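Local atomic coordinates of COG1633: Uncharacterized conserved protein (Magnetospirillum magnetotacticum, PDB entry 2OH3), a protein that is of uncharacterised function but binds zinc in a ferritin-like helical bundle and is probably a rubrerythrin-type metalloprotein. Residues H96-A101 / E147-P152. Sequence-based numbering, arbitrary orientation.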
loop_
_atom_site.group_PDB
_atom_site.type_symbol
_atom_site.label_atom_id
_atom_site.label_comp_id
_atom_site.label_asym_id
_atom_site.label_seq_id
_atom_site.Cartn_x
_atom_site.Cartn_y
_atom_site.Cartn_z
ATOM N N HIS A 96 -15.815 -7.333 8.130
ATOM C CA HIS A 96 -14.880 -7.134 7.026
ATOM C C HIS A 96 -13.521 -6.573 7.455
ATOM O O HIS A 96 -12.491 -6.939 6.888
ATOM C CB HIS A 96 -15.518 -6.254 5.953
ATOM C CG HIS A 96 -16.607 -6.942 5.184
ATOM N ND1 HIS A 96 -17.774 -6.306 4.814
ATOM C CD2 HIS A 96 -16.698 -8.205 4.705
ATOM C CE1 HIS A 96 -18.533 -7.150 4.139
ATOM N NE2 HIS A 96 -17.905 -8.309 4.062
ATOM N N ALA A 97 -13.493 -5.718 8.471
ATOM C CA ALA A 97 -12.237 -5.179 8.970
ATOM C C ALA A 97 -11.408 -6.267 9.653
ATOM O O ALA A 97 -10.177 -6.379 9.426
ATOM C CB ALA A 97 -12.514 -3.992 9.893
ATOM N N LEU A 98 -12.074 -7.094 10.456
ATOM C CA LEU A 98 -11.402 -8.151 11.163
ATOM C C LEU A 98 -10.798 -9.172 10.207
ATOM O O LEU A 98 -9.712 -9.681 10.450
ATOM C CB LEU A 98 -12.361 -8.876 12.095
ATOM C CG LEU A 98 -12.846 -8.295 13.402
ATOM C CD1 LEU A 98 -14.079 -9.097 13.912
ATOM C CD2 LEU A 98 -11.739 -8.296 14.451
ATOM N N ARG A 99 -11.552 -9.549 9.174
ATOM C CA ARG A 99 -11.059 -10.489 8.180
ATOM C C ARG A 99 -9.890 -9.923 7.385
ATOM O O ARG A 99 -9.000 -10.652 7.031
ATOM C CB ARG A 99 -12.172 -10.896 7.234
ATOM C CG ARG A 99 -13.105 -11.942 7.901
ATOM C CD ARG A 99 -13.963 -12.764 6.942
ATOM N NE ARG A 99 -13.235 -13.702 6.084
ATOM C CZ ARG A 99 -12.564 -14.790 6.487
ATOM N NH1 ARG A 99 -12.434 -15.124 7.780
ATOM N NH2 ARG A 99 -11.977 -15.552 5.574
ATOM N N TYR A 100 -9.952 -8.637 7.064
ATOM C CA TYR A 100 -8.869 -7.939 6.363
ATOM C C TYR A 100 -7.620 -7.960 7.247
ATOM O O TYR A 100 -6.470 -8.259 6.811
ATOM C CB TYR A 100 -9.311 -6.473 6.084
ATOM C CG TYR A 100 -8.224 -5.588 5.485
ATOM C CD1 TYR A 100 -7.587 -5.957 4.312
ATOM C CD2 TYR A 100 -7.844 -4.401 6.094
ATOM C CE1 TYR A 100 -6.586 -5.185 3.759
ATOM C CE2 TYR A 100 -6.845 -3.610 5.538
ATOM C CZ TYR A 100 -6.235 -4.018 4.367
ATOM O OH TYR A 100 -5.259 -3.255 3.783
ATOM N N ALA A 101 -7.827 -7.643 8.502
ATOM C CA ALA A 101 -6.692 -7.617 9.447
ATOM C C ALA A 101 -6.099 -9.005 9.580
ATOM O O ALA A 101 -4.897 -9.206 9.488
ATOM C CB ALA A 101 -7.142 -7.108 10.834
ATOM N N GLU A 147 -15.649 -15.319 14.838
ATOM C CA GLU A 147 -16.716 -16.217 15.332
ATOM C C GLU A 147 -17.895 -15.509 16.015
ATOM O O GLU A 147 -19.038 -15.830 15.768
ATOM C CB GLU A 147 -16.140 -17.168 16.376
ATOM C CG GLU A 147 -15.466 -18.388 15.856
ATOM C CD GLU A 147 -15.482 -19.492 16.901
ATOM O OE1 GLU A 147 -14.586 -19.494 17.775
ATOM O OE2 GLU A 147 -16.406 -20.345 16.860
ATOM N N LYS A 148 -17.600 -14.566 16.899
ATOM C CA LYS A 148 -18.620 -13.908 17.715
ATOM C C LYS A 148 -19.228 -12.673 17.015
ATOM O O LYS A 148 -20.188 -12.060 17.500
ATOM C CB LYS A 148 -18.022 -13.535 19.085
ATOM C CG LYS A 148 -17.470 -14.747 19.868
ATOM C CD LYS A 148 -18.601 -15.598 20.497
ATOM C CE LYS A 148 -18.151 -17.013 20.966
ATOM N NZ LYS A 148 -18.758 -18.148 20.168
ATOM N N THR A 149 -18.673 -12.322 15.866
ATOM C CA THR A 149 -19.041 -11.107 15.168
ATOM C C THR A 149 -20.174 -11.381 14.169
ATOM O O THR A 149 -20.009 -12.183 13.271
ATOM C CB THR A 149 -17.827 -10.533 14.419
ATOM O OG1 THR A 149 -16.840 -10.089 15.367
ATOM C CG2 THR A 149 -18.240 -9.368 13.569
ATOM N N PRO A 150 -21.318 -10.686 14.299
ATOM C CA PRO A 150 -22.417 -10.982 13.365
ATOM C C PRO A 150 -22.091 -10.559 11.928
ATOM O O PRO A 150 -21.339 -9.610 11.721
ATOM C CB PRO A 150 -23.595 -10.169 13.921
ATOM C CG PRO A 150 -22.974 -9.035 14.669
ATOM C CD PRO A 150 -21.658 -9.595 15.233
ATOM N N ARG A 151 -22.657 -11.272 10.957
ATOM C CA ARG A 151 -22.392 -11.015 9.545
ATOM C C ARG A 151 -23.344 -9.935 9.040
ATOM O O ARG A 151 -24.553 -10.068 9.200
ATOM C CB ARG A 151 -22.609 -12.284 8.713
ATOM C CG ARG A 151 -22.084 -13.572 9.337
ATOM C CD ARG A 151 -20.716 -13.383 9.914
ATOM N NE ARG A 151 -19.963 -14.634 10.002
ATOM C CZ ARG A 151 -19.110 -14.929 10.983
ATOM N NH1 ARG A 151 -18.881 -14.066 11.955
ATOM N NH2 ARG A 151 -18.462 -16.087 10.986
ATOM N N PRO A 152 -22.816 -8.872 8.414
ATOM C CA PRO A 152 -23.672 -7.794 7.905
ATOM C C PRO A 152 -24.369 -8.155 6.580
ATOM O O PRO A 152 -23.948 -9.084 5.894
ATOM C CB PRO A 152 -22.680 -6.658 7.688
ATOM C CG PRO A 152 -21.445 -7.354 7.312
ATOM C CD PRO A 152 -21.399 -8.622 8.115
#
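L98 and T149 meet tip to tip at one end of the ferritin-like four-helix bundle, where the chain leaves helix 122-148 and its C-terminal tail continues past the start of helix 94-118. The tight part is small: CD1 of L98 lies 3.3 Å from OG1 of T149, with T149 CB next at 4.0 Å. L98 CG stands anti to its own carbonyl carbon (chi1 -75°), and the second torsion is extended, which carries CD1 out to the threonine. Both residues are buried, and L98 is hemmed in further by L142, W145 and I146 of helix 122-148 and by T39 and F43 of helix 37-61. The hydroxyl that the methyl touches is not left without a partner in this apolar setting, because it hydrogen-bonds to W145 O, one turn back in the helix just ended.

Farther along the tail the contact slackens. P152 only brushes the imidazole of H96, its CG 4.3 Å from CE1 and approaching the ring obliquely; P152 is exposed and H96 partly so. Y90 stacks on that same imidazole, while the side chains of T149, R151 and P152 all touch Y95. The zinc ion is about 12 Å from the side chain of L98, so this join belongs to the end of the bundle and not to the metal site.

R151 folds back over the turn, where its NH1 donates to I146 O as well as to T149 O, the latter at 2.6 Å in the carbonyl plane, a bent bond with an N-H...O angle of 132°.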